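Local coordinates for protein lasso peptide isopeptidase AtxE2 (Asticcacaulis excentricus, PDB 5TXE) that hydrolyses the isopeptide bond of the lasso peptides astexin-2 and astexin-3, recognising their knotted shape and turning them into linear peptides, at residues Gln131-Pro136 against Glu174-Leu179; Asp181-Tyr186 against Tyr231-Leu236; Thr266-Ser271 against Leu284-Gly289; Val521-Leu526 against His541-Ala546; Phe535-Ser540 against Leu598-Leu603. The protein carries 1 engineered substitution. All blocks are in the same frame, centred on the assembly; numbering follows the deposited sequence.

The five contacts illustrate how a prolyl oligopeptidase-type enzyme pairs a beta-propeller with an alpha/beta-hydrolase domain. Contacts 1, 2 and 3 come first along the chain, in series, and lie in the four-stranded antiparallel sheets of the propeller. Contacts 1 and 2 have centres about 10 Å apart and share one sheet through neighbouring strands 173-178 and 183-188; contact 3 belongs to a sheet whose contact centre is about 29 Å from that of contact 1. Contacts 4 and 5, with centres about 7 Å apart, interleave in sequence around helix 528-539 and the eight-stranded mixed sheet. Their centres lie about 47 to 56 Å from those of the propeller contacts, reflecting the separation of the propeller from the catalytic domain.

Contact 1: residues Gln131-Pro136 against Glu174-Leu179; sequences QPRWSP and EDVQWL
Arg133 and Trp178 each reach across the gap between two neighbouring sheets, and together they join adjacent blades of a beta-propeller. Strands 133-134 and 173-178 are the first strands of their four-stranded sheets and run in nearly the same direction, the touching parts being 14° apart. The guanidinium of Arg133 forms a salt bridge through NH1 to OD1 of Asp175 at 2.8 Å, meeting that oxygen on its syn side. NH1 also points at the carbonyl O of Val176, although the modelled distance there is too short to be trusted in detail. Over one face of the guanidinium lies the amide of Gln177, its plane only 13° from parallel; NE2 sits 3.1 Å above the plane toward the rim, so the two donors are layered rather than bonded. A bend at chi2 (-65°) in the Arg133 chain, whose CB already faces strand 173-178, sets the guanidinium beside Asp175 and Val176. Farther along, Ser135 lies over one face of the Trp178 ring, its CA making a CH-pi contact 3.5 Å from the centroid of the five-membered ring, while Pro136 CD rests 4.0 Å from Trp178 CB. The indole NE1 of Trp178 donates to Arg133 O at 2.8 Å, approaching from above the carbonyl plane. In the second shell, Gln131 OE1 takes a weak bond from Arg133 NH2, and Ser135 OG is held by the backbone N of His140.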
# COMPACT_ATOMS: atom_id res chain seq x y z
N GLN A 131 8.09 -10.24 9.94
CA GLN A 131 8.58 -9.87 11.26
C GLN A 131 9.36 -11.00 11.89
O GLN A 131 8.82 -12.06 12.14
CB GLN A 131 7.44 -9.47 12.20
CG GLN A 131 8.02 -8.52 13.27
CD GLN A 131 7.03 -7.98 14.31
OE1 GLN A 131 5.90 -8.50 14.50
NE2 GLN A 131 7.46 -6.93 15.00
N PRO A 132 10.64 -10.80 12.09
CA PRO A 132 11.46 -11.81 12.72
C PRO A 132 11.21 -11.92 14.21
O PRO A 132 11.12 -10.90 14.88
CB PRO A 132 12.88 -11.30 12.53
CG PRO A 132 12.80 -9.99 11.92
CD PRO A 132 11.38 -9.59 11.72
N ARG A 133 11.14 -13.15 14.70
CA ARG A 133 10.93 -13.44 16.12
C ARG A 133 12.24 -13.79 16.75
O ARG A 133 12.89 -14.77 16.33
CB ARG A 133 9.98 -14.59 16.26
CG ARG A 133 8.70 -14.44 15.43
CD ARG A 133 8.03 -13.27 16.05
NE ARG A 133 7.03 -12.42 15.38
CZ ARG A 133 5.83 -12.78 14.98
NH1 ARG A 133 5.46 -14.03 15.00
NH2 ARG A 133 5.03 -11.88 14.48
N TRP A 134 12.68 -12.98 17.69
CA TRP A 134 13.91 -13.31 18.42
C TRP A 134 13.66 -14.41 19.46
O TRP A 134 12.66 -14.38 20.17
CB TRP A 134 14.45 -12.12 19.12
CG TRP A 134 14.97 -11.11 18.24
CD1 TRP A 134 14.25 -10.13 17.64
CD2 TRP A 134 16.35 -10.85 17.93
NE1 TRP A 134 15.09 -9.29 16.96
CE2 TRP A 134 16.39 -9.73 17.11
CE3 TRP A 134 17.55 -11.49 18.23
CZ2 TRP A 134 17.57 -9.23 16.60
CZ3 TRP A 134 18.74 -10.98 17.72
CH2 TRP A 134 18.74 -9.87 16.93
N SER A 135 14.57 -15.36 19.57
CA SER A 135 14.53 -16.32 20.69
C SER A 135 14.82 -15.52 21.99
O SER A 135 15.40 -14.46 21.91
CB SER A 135 15.58 -17.41 20.52
OG SER A 135 16.89 -16.84 20.38
N PRO A 136 14.35 -16.00 23.16
CA PRO A 136 14.54 -15.29 24.46
C PRO A 136 16.00 -15.04 24.76
O PRO A 136 16.34 -14.01 25.27
CB PRO A 136 13.95 -16.25 25.49
CG PRO A 136 12.94 -17.06 24.71
CD PRO A 136 13.46 -17.16 23.28
N GLU A 174 1.40 -19.83 8.82
CA GLU A 174 0.89 -18.43 8.83
C GLU A 174 1.49 -17.56 9.90
O GLU A 174 1.44 -16.35 9.77
CB GLU A 174 -0.64 -18.41 8.93
CG GLU A 174 -1.25 -18.95 7.64
CD GLU A 174 -2.76 -19.15 7.64
OE1 GLU A 174 -3.46 -18.60 8.55
OE2 GLU A 174 -3.26 -19.85 6.72
N ASP A 175 2.07 -18.16 10.96
CA ASP A 175 2.69 -17.39 12.02
C ASP A 175 3.48 -18.33 12.93
O ASP A 175 3.26 -19.53 12.93
CB ASP A 175 1.63 -16.69 12.90
CG ASP A 175 2.13 -15.39 13.54
OD1 ASP A 175 3.34 -15.02 13.46
OD2 ASP A 175 1.31 -14.75 14.20
N VAL A 176 4.35 -17.73 13.72
CA VAL A 176 5.24 -18.45 14.60
C VAL A 176 5.72 -17.54 15.75
O VAL A 176 5.89 -16.33 15.56
CB VAL A 176 6.44 -18.97 13.77
CG1 VAL A 176 7.25 -17.80 13.20
CG2 VAL A 176 7.32 -19.88 14.62
N GLN A 177 5.92 -18.11 16.93
CA GLN A 177 6.59 -17.45 18.06
C GLN A 177 7.43 -18.49 18.82
O GLN A 177 7.13 -19.69 18.78
CB GLN A 177 5.61 -16.91 19.10
CG GLN A 177 4.74 -15.78 18.65
CD GLN A 177 5.38 -14.38 18.68
OE1 GLN A 177 6.44 -14.11 19.33
NE2 GLN A 177 4.70 -13.45 17.97
N TRP A 178 8.44 -18.01 19.55
CA TRP A 178 9.20 -18.82 20.48
C TRP A 178 8.42 -18.97 21.79
O TRP A 178 7.94 -17.99 22.32
CB TRP A 178 10.52 -18.14 20.77
CG TRP A 178 11.39 -17.96 19.58
CD1 TRP A 178 11.46 -16.87 18.73
CD2 TRP A 178 12.36 -18.89 19.11
NE1 TRP A 178 12.42 -17.08 17.78
CE2 TRP A 178 12.98 -18.31 17.99
CE3 TRP A 178 12.79 -20.14 19.56
CZ2 TRP A 178 13.98 -18.95 17.29
CZ3 TRP A 178 13.77 -20.79 18.86
CH2 TRP A 178 14.37 -20.18 17.73
N LEU A 179 8.27 -20.20 22.27
CA LEU A 179 7.80 -20.45 23.63
C LEU A 179 8.98 -20.46 24.64
O LEU A 179 8.83 -20.00 25.76
CB LEU A 179 7.00 -21.72 23.73
CG LEU A 179 5.67 -21.79 22.96
CD1 LEU A 179 4.94 -23.11 23.20
CD2 LEU A 179 4.80 -20.62 23.35

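Contact 2: residues Asp181-Tyr186 against Tyr231-Leu236; sequences DNTLIY and YQVLDL
Thr183 and Val233 meet methyl to methyl on one face of this antiparallel pair, CG2 and CG1 being only 3.4 Å apart, a tight fit. Beside them, Ile185 CG1 lies 4.2 Å from Val233 CG2. On the face that carries Leu184 and Tyr186, Leu184 CD1 approaches Leu236 CD2 to 4.3 Å. The phenol of Tyr186 lies alongside Gln232, both pointing the same way, and Gln232 CB makes a CH-pi contact over the ring face at 4.0 Å from its centroid; the ring also approaches Leu234 CB. With Tyr186 chi1 at 70°, its CG sits between the backbone N and the carbonyl carbon, which carries the ring across to the partner strand. An alanine in place of Tyr186 is likely to leave Gln232 CB without its aromatic cover and to open a gap next to Leu234 CB. Around this core, Leu184 and Leu234 exchange two backbone bonds, as do Tyr186 and Gln232, and Leu236 N closes the end on Asn182 O at 2.8 Å. At the polar rim Thr183 OG1 bonds to Asp180, Asp235 OD1 takes the N-H of Lys237, and Tyr186 OH has a weak bond to Asp169. The pair forms the middle of a four-stranded antiparallel sheet, the usual blade of a beta-propeller.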
# COMPACT_ATOMS: atom_id res chain seq x y z
N ASP A 181 13.77 -21.02 24.30
CA ASP A 181 14.85 -21.11 23.33
C ASP A 181 14.86 -22.32 22.37
O ASP A 181 15.54 -22.26 21.35
CB ASP A 181 16.21 -21.01 24.02
CG ASP A 181 16.49 -19.61 24.52
OD1 ASP A 181 16.23 -18.62 23.78
OD2 ASP A 181 17.00 -19.50 25.66
N ASN A 182 14.13 -23.37 22.68
CA ASN A 182 14.12 -24.60 21.91
C ASN A 182 12.73 -25.02 21.48
O ASN A 182 12.55 -26.15 21.03
CB ASN A 182 14.69 -25.75 22.79
CG ASN A 182 16.09 -25.44 23.27
OD1 ASN A 182 17.03 -25.38 22.46
ND2 ASN A 182 16.23 -25.15 24.58
N THR A 183 11.74 -24.14 21.61
CA THR A 183 10.38 -24.56 21.35
C THR A 183 9.64 -23.48 20.58
O THR A 183 9.74 -22.30 20.93
CB THR A 183 9.69 -24.82 22.68
OG1 THR A 183 10.50 -25.69 23.48
CG2 THR A 183 8.35 -25.41 22.46
N LEU A 184 8.91 -23.88 19.53
CA LEU A 184 8.21 -22.93 18.66
C LEU A 184 6.78 -23.34 18.59
O LEU A 184 6.46 -24.52 18.46
CB LEU A 184 8.78 -22.93 17.21
CG LEU A 184 10.19 -22.41 16.99
CD1 LEU A 184 10.62 -22.77 15.58
CD2 LEU A 184 10.23 -20.91 17.16
N ILE A 185 5.92 -22.34 18.62
CA ILE A 185 4.51 -22.58 18.33
C ILE A 185 4.17 -21.94 16.97
O ILE A 185 4.68 -20.88 16.63
CB ILE A 185 3.61 -22.00 19.44
CG1 ILE A 185 2.17 -22.26 19.10
CG2 ILE A 185 3.84 -20.51 19.62
CD1 ILE A 185 1.22 -22.02 20.26
N TYR A 186 3.34 -22.60 16.20
CA TYR A 186 3.03 -22.15 14.87
C TYR A 186 1.64 -22.52 14.47
O TYR A 186 1.02 -23.41 15.06
CB TYR A 186 4.01 -22.73 13.86
CG TYR A 186 3.88 -24.23 13.58
CD1 TYR A 186 4.54 -25.19 14.37
CD2 TYR A 186 3.18 -24.69 12.49
CE1 TYR A 186 4.47 -26.57 14.09
CE2 TYR A 186 3.11 -26.07 12.22
CZ TYR A 186 3.77 -27.00 13.03
OH TYR A 186 3.70 -28.36 12.73
N TYR A 231 -3.09 -25.02 15.75
CA TYR A 231 -1.86 -24.59 16.46
C TYR A 231 -1.10 -25.83 16.80
O TYR A 231 -1.70 -26.78 17.23
CB TYR A 231 -2.19 -23.83 17.73
CG TYR A 231 -3.03 -22.65 17.40
CD1 TYR A 231 -2.44 -21.46 17.01
CD2 TYR A 231 -4.45 -22.72 17.44
CE1 TYR A 231 -3.22 -20.37 16.65
CE2 TYR A 231 -5.24 -21.63 17.07
CZ TYR A 231 -4.61 -20.46 16.69
OH TYR A 231 -5.30 -19.33 16.31
N GLN A 232 0.21 -25.82 16.62
CA GLN A 232 1.05 -26.95 16.98
C GLN A 232 2.34 -26.43 17.57
O GLN A 232 2.72 -25.28 17.31
CB GLN A 232 1.42 -27.80 15.74
CG GLN A 232 0.33 -28.52 14.97
CD GLN A 232 0.18 -29.97 15.39
OE1 GLN A 232 0.96 -30.85 15.02
NE2 GLN A 232 -0.85 -30.22 16.14
N VAL A 233 3.02 -27.27 18.34
CA VAL A 233 4.27 -26.90 18.97
C VAL A 233 5.34 -27.87 18.56
O VAL A 233 5.12 -29.08 18.59
CB VAL A 233 4.16 -26.94 20.51
CG1 VAL A 233 5.50 -26.59 21.14
CG2 VAL A 233 3.12 -25.93 20.96
N LEU A 234 6.50 -27.33 18.22
CA LEU A 234 7.62 -28.12 17.85
C LEU A 234 8.74 -27.92 18.83
O LEU A 234 9.18 -26.80 19.03
CB LEU A 234 8.12 -27.74 16.44
CG LEU A 234 9.39 -28.52 16.09
CD1 LEU A 234 9.05 -29.80 15.39
CD2 LEU A 234 10.36 -27.72 15.24
N ASP A 235 9.27 -29.02 19.37
CA ASP A 235 10.50 -28.99 20.18
C ASP A 235 11.68 -29.18 19.26
O ASP A 235 11.87 -30.23 18.70
CB ASP A 235 10.42 -30.13 21.22
CG ASP A 235 11.65 -30.20 22.18
OD1 ASP A 235 12.72 -29.53 21.97
OD2 ASP A 235 11.50 -30.97 23.14
N LEU A 236 12.49 -28.16 19.09
CA LEU A 236 13.59 -28.22 18.15
C LEU A 236 14.68 -29.19 18.55
O LEU A 236 15.45 -29.59 17.73
CB LEU A 236 14.23 -26.86 18.00
CG LEU A 236 13.39 -25.79 17.31
CD1 LEU A 236 14.02 -24.43 17.54
CD2 LEU A 236 13.29 -26.07 15.84

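Contact 3: residues Thr266-Ser271 against Leu284-Gly289; sequences TTFSVS and LVARRG
Thr266-Ser271 and Leu284-Arg288 run antiparallel with axes 4.5 Å apart, and two hydrogen-bonded pairs, Thr267 with Arg287 and Ser269 with Val285, supply four N-H...O bonds. On one face the Phe268 ring comes obliquely against Ala286, CE1 lying 3.7 Å from CB, while CG2 of Thr266 sits over the rim of the same ring. Leu284 folds back toward the partner strand: its CG is anti to the backbone N (chi1 -174°), and CD1 reaches 3.4 Å from Ser269 O and 4.3 Å from Phe268 CB. Met307 and Met334, from two strands of the next sheet, cover Phe268 and Leu284 on this side. The other face is more polar. There Val285 is flanked by two hydroxyls, with Ser269 OG 3.2 Å from CG2 and Ser271 OG 3.6 Å from CG1. Leu284 also bonds through its backbone to Cys296 and Cys301, which form a disulfide. Such a hairpin, the middle strands of a four-stranded antiparallel sheet, is characteristic of a propeller blade.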
# COMPACT_ATOMS: atom_id res chain seq x y z
N THR A 266 -1.30 3.22 35.81
CA THR A 266 -2.07 3.97 34.82
C THR A 266 -2.13 3.28 33.44
O THR A 266 -1.11 2.93 32.85
CB THR A 266 -1.48 5.33 34.67
OG1 THR A 266 -1.36 5.88 35.98
CG2 THR A 266 -2.37 6.22 33.81
N THR A 267 -3.34 3.06 32.96
CA THR A 267 -3.59 2.51 31.65
C THR A 267 -4.00 3.67 30.72
O THR A 267 -4.94 4.44 30.98
CB THR A 267 -4.67 1.43 31.71
OG1 THR A 267 -4.11 0.30 32.36
CG2 THR A 267 -5.13 1.00 30.35
N PHE A 268 -3.24 3.81 29.66
CA PHE A 268 -3.54 4.77 28.63
C PHE A 268 -4.22 4.10 27.47
O PHE A 268 -3.87 3.00 27.09
CB PHE A 268 -2.30 5.44 28.20
CG PHE A 268 -1.68 6.26 29.26
CD1 PHE A 268 -2.19 7.51 29.58
CD2 PHE A 268 -0.61 5.81 29.95
CE1 PHE A 268 -1.61 8.31 30.55
CE2 PHE A 268 -0.04 6.58 30.93
CZ PHE A 268 -0.54 7.84 31.24
N SER A 269 -5.27 4.74 26.96
CA SER A 269 -5.94 4.25 25.80
C SER A 269 -6.55 5.45 25.07
O SER A 269 -6.22 6.58 25.37
CB SER A 269 -6.98 3.24 26.20
OG SER A 269 -7.99 3.87 26.93
N VAL A 270 -7.38 5.19 24.07
CA VAL A 270 -7.88 6.21 23.22
C VAL A 270 -9.34 5.92 23.02
O VAL A 270 -9.73 4.77 22.88
CB VAL A 270 -7.05 6.08 21.95
CG1 VAL A 270 -7.86 6.05 20.69
CG2 VAL A 270 -5.93 7.09 21.97
N SER A 271 -10.20 6.93 23.05
CA SER A 271 -11.61 6.64 22.71
C SER A 271 -12.30 7.89 22.20
O SER A 271 -11.79 8.97 22.34
CB SER A 271 -12.35 6.10 23.94
OG SER A 271 -12.44 7.11 24.94
N LEU A 284 -6.87 10.66 23.87
CA LEU A 284 -6.17 9.96 24.91
C LEU A 284 -6.91 9.99 26.27
O LEU A 284 -7.31 11.06 26.73
CB LEU A 284 -4.86 10.64 25.15
CG LEU A 284 -3.95 9.92 26.14
CD1 LEU A 284 -3.54 8.58 25.60
CD2 LEU A 284 -2.74 10.78 26.37
N VAL A 285 -7.05 8.81 26.88
CA VAL A 285 -7.64 8.68 28.23
C VAL A 285 -6.71 7.91 29.17
O VAL A 285 -5.94 7.03 28.74
CB VAL A 285 -9.06 8.07 28.27
CG1 VAL A 285 -9.93 8.55 27.13
CG2 VAL A 285 -9.00 6.57 28.28
N ALA A 286 -6.74 8.29 30.44
CA ALA A 286 -5.95 7.67 31.48
C ALA A 286 -6.85 7.13 32.61
O ALA A 286 -7.74 7.85 33.10
CB ALA A 286 -4.97 8.68 32.02
N ARG A 287 -6.63 5.86 32.98
CA ARG A 287 -7.30 5.21 34.11
C ARG A 287 -6.25 4.77 35.13
O ARG A 287 -5.31 4.06 34.75
CB ARG A 287 -8.07 3.98 33.63
CG ARG A 287 -9.18 4.24 32.63
CD ARG A 287 -9.76 2.93 32.08
NE ARG A 287 -10.12 2.00 33.15
CZ ARG A 287 -11.31 1.91 33.75
NH1 ARG A 287 -12.34 2.69 33.39
NH2 ARG A 287 -11.48 1.02 34.73
N ARG A 288 -6.33 5.21 36.39
CA ARG A 288 -5.46 4.66 37.44
C ARG A 288 -6.17 3.41 37.99
O ARG A 288 -7.20 3.52 38.62
CB ARG A 288 -5.21 5.72 38.52
CG ARG A 288 -4.55 5.20 39.82
CD ARG A 288 -3.89 6.32 40.66
NE ARG A 288 -2.61 6.75 40.07
CZ ARG A 288 -1.40 6.28 40.41
NH1 ARG A 288 -1.24 5.38 41.38
NH2 ARG A 288 -0.33 6.74 39.78
N GLY A 289 -5.59 2.23 37.79
CA GLY A 289 -6.19 0.98 38.21
C GLY A 289 -7.63 0.87 37.69
O GLY A 289 -7.88 1.00 36.49

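Contact 4: residues Val521-Leu526 against His541-Ala546; sequences VGLTGL and HRFAAA
Gly522 and Leu523 run parallel to Ala545 and Ala546 as neighbouring strands, their paired CA atoms 4.7 Å apart. Leu523 N donates to Ala545 O at 3.0 Å, and Ala544 N to Val521 O at 2.7 Å; Gly522 CA adds a close CA-H...O contact to the same Ala545 carbonyl. At the start of the pairing, a water accepts from Val521 N and donates to Arg542 O, bridging the two backbones. The side-chain centre is the ring of Phe543. Leu523 CD2 stands over the middle of one face in a CH-pi contact, 3.9 Å from the centroid and 9° off the normal, while CB of the adjoining Arg542 covers the opposite face. At the ring edge lies Val521 CG1, 4.0 Å from Phe543 CD1. Phe543 CG is anti to the carbonyl carbon (chi1 -57°), which sets the ring with a face to Leu523 and an edge to Val521. The ring also touches Leu537 of helix 528-539. An alanine in place of Phe543 would probably leave Leu523 CD2 and Val521 CG1 without their aromatic partner and open a gap against Leu537. Arg542 turns its charged end away to a salt bridge with Asp508. Strand 521-525, helix 528-539 and strand 545-548 form a beta-alpha-beta unit of the alpha/beta-hydrolase fold. Between the first strand and the helix lies the nucleophile elbow, where the engineered Ala527 replaces the catalytic serine.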
# COMPACT_ATOMS: atom_id res chain seq x y z
N VAL A 521 -1.81 17.87 -20.07
CA VAL A 521 -1.89 17.19 -18.79
C VAL A 521 -2.27 15.71 -18.94
O VAL A 521 -3.32 15.37 -19.51
CB VAL A 521 -2.91 17.85 -17.88
CG1 VAL A 521 -2.90 17.17 -16.54
CG2 VAL A 521 -2.55 19.31 -17.73
N GLY A 522 -1.40 14.88 -18.37
CA GLY A 522 -1.57 13.45 -18.34
C GLY A 522 -2.03 13.00 -16.99
O GLY A 522 -1.65 13.58 -15.97
N LEU A 523 -2.82 11.93 -16.97
CA LEU A 523 -3.32 11.39 -15.74
C LEU A 523 -3.06 9.88 -15.67
O LEU A 523 -3.31 9.20 -16.64
CB LEU A 523 -4.80 11.66 -15.65
CG LEU A 523 -5.53 11.17 -14.44
CD1 LEU A 523 -5.07 11.88 -13.17
CD2 LEU A 523 -7.02 11.39 -14.63
N THR A 524 -2.59 9.40 -14.49
CA THR A 524 -2.35 8.00 -14.26
C THR A 524 -3.20 7.56 -13.07
O THR A 524 -3.56 8.35 -12.25
CB THR A 524 -0.89 7.66 -13.93
OG1 THR A 524 -0.51 8.23 -12.68
CG2 THR A 524 0.03 8.17 -14.97
N GLY A 525 -3.51 6.28 -13.01
CA GLY A 525 -4.16 5.73 -11.83
C GLY A 525 -4.11 4.21 -11.73
O GLY A 525 -4.07 3.50 -12.74
N LEU A 526 -4.04 3.73 -10.49
CA LEU A 526 -4.17 2.34 -10.13
C LEU A 526 -5.10 2.28 -8.92
O LEU A 526 -5.09 3.14 -8.05
CB LEU A 526 -2.80 1.77 -9.79
CG LEU A 526 -2.79 0.34 -9.29
CD1 LEU A 526 -1.49 -0.33 -9.72
CD2 LEU A 526 -2.89 0.25 -7.77
N HIS A 541 -12.75 17.40 -19.95
CA HIS A 541 -11.83 17.40 -21.08
C HIS A 541 -10.55 18.06 -20.68
O HIS A 541 -9.86 18.68 -21.47
CB HIS A 541 -12.48 18.14 -22.25
CG HIS A 541 -13.64 17.41 -22.85
ND1 HIS A 541 -14.93 17.52 -22.35
CD2 HIS A 541 -13.73 16.60 -23.92
CE1 HIS A 541 -15.75 16.78 -23.07
NE2 HIS A 541 -15.04 16.20 -24.03
N ARG A 542 -10.17 17.90 -19.44
CA ARG A 542 -8.92 18.48 -18.96
C ARG A 542 -7.70 17.65 -19.21
O ARG A 542 -6.60 18.14 -18.96
CB ARG A 542 -9.03 18.69 -17.48
CG ARG A 542 -10.20 19.58 -17.14
CD ARG A 542 -9.90 21.04 -17.39
NE ARG A 542 -10.74 21.79 -16.46
CZ ARG A 542 -10.27 22.62 -15.55
NH1 ARG A 542 -8.97 22.89 -15.47
NH2 ARG A 542 -11.12 23.19 -14.72
N PHE A 543 -7.85 16.38 -19.67
CA PHE A 543 -6.68 15.49 -19.80
C PHE A 543 -6.32 15.17 -21.22
O PHE A 543 -7.14 14.75 -21.98
CB PHE A 543 -6.96 14.25 -18.97
CG PHE A 543 -7.25 14.58 -17.55
CD1 PHE A 543 -6.24 15.05 -16.73
CD2 PHE A 543 -8.48 14.48 -17.04
CE1 PHE A 543 -6.48 15.37 -15.44
CE2 PHE A 543 -8.74 14.81 -15.74
CZ PHE A 543 -7.73 15.25 -14.95
N ALA A 544 -5.07 15.35 -21.61
CA ALA A 544 -4.70 15.08 -22.96
C ALA A 544 -4.17 13.64 -23.19
O ALA A 544 -3.93 13.24 -24.36
CB ALA A 544 -3.64 16.06 -23.38
N ALA A 545 -3.90 12.91 -22.12
CA ALA A 545 -3.44 11.49 -22.20
C ALA A 545 -3.57 10.82 -20.85
O ALA A 545 -3.58 11.53 -19.81
CB ALA A 545 -2.02 11.41 -22.70
N ALA A 546 -3.78 9.51 -20.85
CA ALA A 546 -3.95 8.79 -19.61
C ALA A 546 -3.37 7.39 -19.67
O ALA A 546 -3.22 6.82 -20.76
CB ALA A 546 -5.39 8.76 -19.21
O HOH W 1 -4.51 18.59 -20.84

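Contact 5: residues Phe535-Ser540 against Leu598-Leu603; sequences FGLINS and LDTPLL
Leu537 presses its two methyls into a pocket formed by Leu598, Thr600 and Leu602, and this is the close-packed part of the contact. CD2 reaches 3.8 Å from Thr600 CG2, while CD1 lies 4.2 Å from both Leu598 CD2 and Leu602 CD1. The leucine meets Leu598 and Thr600 roughly at right angles, so that its branch end slots between them. Chi1 of -64° puts CG opposite the carbonyl carbon, pointing the branch off the helix toward the loop. Leu598 also spreads its other methyl to Ile538, CD1 coming 3.8 Å from CG1. Phe591 of helix 591-594 touches Ile538, Leu598 and Leu602 and completes this apolar cluster. The polar rim is looser. Here the backbones do not bond directly: a water donates to Leu537 O at 3.2 Å and accepts from Thr600 N at 3.1 Å. Thr600 OG1 is engaged by the backbone O of Phe543, and the exposed Asp599 forms a salt bridge with Lys626. In outline, Leu537 and Ile538 of helix 528-539 pack on the residues leading into strand 602-607 and on its first residue, an example of the helix-on-sheet layering by which alpha/beta hydrolases flank their central sheet.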
# COMPACT_ATOMS: atom_id res chain seq x y z
N PHE A 535 -13.56 8.06 -14.47
CA PHE A 535 -14.46 9.22 -14.18
C PHE A 535 -13.96 10.49 -14.82
O PHE A 535 -14.72 11.25 -15.39
CB PHE A 535 -14.58 9.43 -12.65
CG PHE A 535 -15.70 10.33 -12.24
CD1 PHE A 535 -16.98 9.84 -12.13
CD2 PHE A 535 -15.48 11.69 -12.08
CE1 PHE A 535 -18.03 10.67 -11.77
CE2 PHE A 535 -16.51 12.54 -11.68
CZ PHE A 535 -17.79 12.02 -11.54
N GLY A 536 -12.67 10.72 -14.73
CA GLY A 536 -12.08 11.95 -15.22
C GLY A 536 -12.14 12.09 -16.71
O GLY A 536 -12.30 13.23 -17.23
N LEU A 537 -11.99 10.99 -17.43
CA LEU A 537 -11.92 11.08 -18.90
C LEU A 537 -13.32 11.27 -19.46
O LEU A 537 -13.50 11.72 -20.54
CB LEU A 537 -11.30 9.84 -19.50
CG LEU A 537 -9.87 9.57 -19.15
CD1 LEU A 537 -9.33 8.40 -19.96
CD2 LEU A 537 -8.99 10.76 -19.37
N ILE A 538 -14.32 10.89 -18.69
CA ILE A 538 -15.69 11.03 -19.16
C ILE A 538 -16.28 12.36 -18.74
O ILE A 538 -17.07 12.92 -19.47
CB ILE A 538 -16.56 9.89 -18.61
CG1 ILE A 538 -16.20 8.60 -19.38
CG2 ILE A 538 -18.06 10.18 -18.73
CD1 ILE A 538 -16.61 7.39 -18.60
N ASN A 539 -15.95 12.84 -17.55
CA ASN A 539 -16.62 14.00 -16.99
C ASN A 539 -15.78 15.29 -17.02
O ASN A 539 -16.09 16.25 -16.34
CB ASN A 539 -17.07 13.64 -15.57
CG ASN A 539 -18.09 12.52 -15.54
OD1 ASN A 539 -19.22 12.74 -15.85
ND2 ASN A 539 -17.66 11.31 -15.21
N SER A 540 -14.69 15.29 -17.79
CA SER A 540 -13.94 16.48 -18.08
C SER A 540 -13.22 16.31 -19.40
O SER A 540 -13.08 15.21 -19.92
CB SER A 540 -12.95 16.73 -16.98
OG SER A 540 -11.68 16.21 -17.26
N LEU A 598 -15.01 9.38 -26.02
CA LEU A 598 -13.84 9.29 -25.21
C LEU A 598 -12.63 9.48 -26.12
O LEU A 598 -12.05 8.51 -26.67
CB LEU A 598 -13.85 7.94 -24.54
CG LEU A 598 -13.30 7.94 -23.14
CD1 LEU A 598 -14.28 7.17 -22.28
CD2 LEU A 598 -11.86 7.39 -23.15
N ASP A 599 -12.25 10.73 -26.29
CA ASP A 599 -11.21 11.03 -27.24
C ASP A 599 -9.78 11.08 -26.69
O ASP A 599 -8.83 11.14 -27.47
CB ASP A 599 -11.56 12.31 -27.98
CG ASP A 599 -12.82 12.13 -28.82
OD1 ASP A 599 -12.84 11.20 -29.67
OD2 ASP A 599 -13.79 12.88 -28.62
N THR A 600 -9.63 11.05 -25.37
CA THR A 600 -8.30 11.04 -24.78
C THR A 600 -7.58 9.70 -25.00
O THR A 600 -8.11 8.68 -24.64
CB THR A 600 -8.44 11.24 -23.27
OG1 THR A 600 -9.09 12.49 -23.03
CG2 THR A 600 -7.08 11.30 -22.59
N PRO A 601 -6.35 9.72 -25.48
CA PRO A 601 -5.51 8.53 -25.55
C PRO A 601 -5.39 7.85 -24.22
O PRO A 601 -5.06 8.49 -23.23
CB PRO A 601 -4.16 9.08 -25.99
CG PRO A 601 -4.49 10.33 -26.76
CD PRO A 601 -5.64 10.94 -26.00
N LEU A 602 -5.65 6.55 -24.19
CA LEU A 602 -5.61 5.78 -22.96
C LEU A 602 -4.81 4.49 -23.17
O LEU A 602 -5.09 3.68 -24.10
CB LEU A 602 -7.01 5.41 -22.59
CG LEU A 602 -7.15 4.49 -21.39
CD1 LEU A 602 -6.62 5.16 -20.14
CD2 LEU A 602 -8.59 4.06 -21.18
N LEU A 603 -3.81 4.33 -22.33
CA LEU A 603 -3.04 3.13 -22.22
C LEU A 603 -3.43 2.35 -20.99
O LEU A 603 -3.40 2.92 -19.90
CB LEU A 603 -1.58 3.44 -22.18
CG LEU A 603 -0.65 2.26 -21.96
CD1 LEU A 603 -0.64 1.35 -23.14
CD2 LEU A 603 0.75 2.78 -21.77
O HOH W 2 -11.75 11.15 -23.17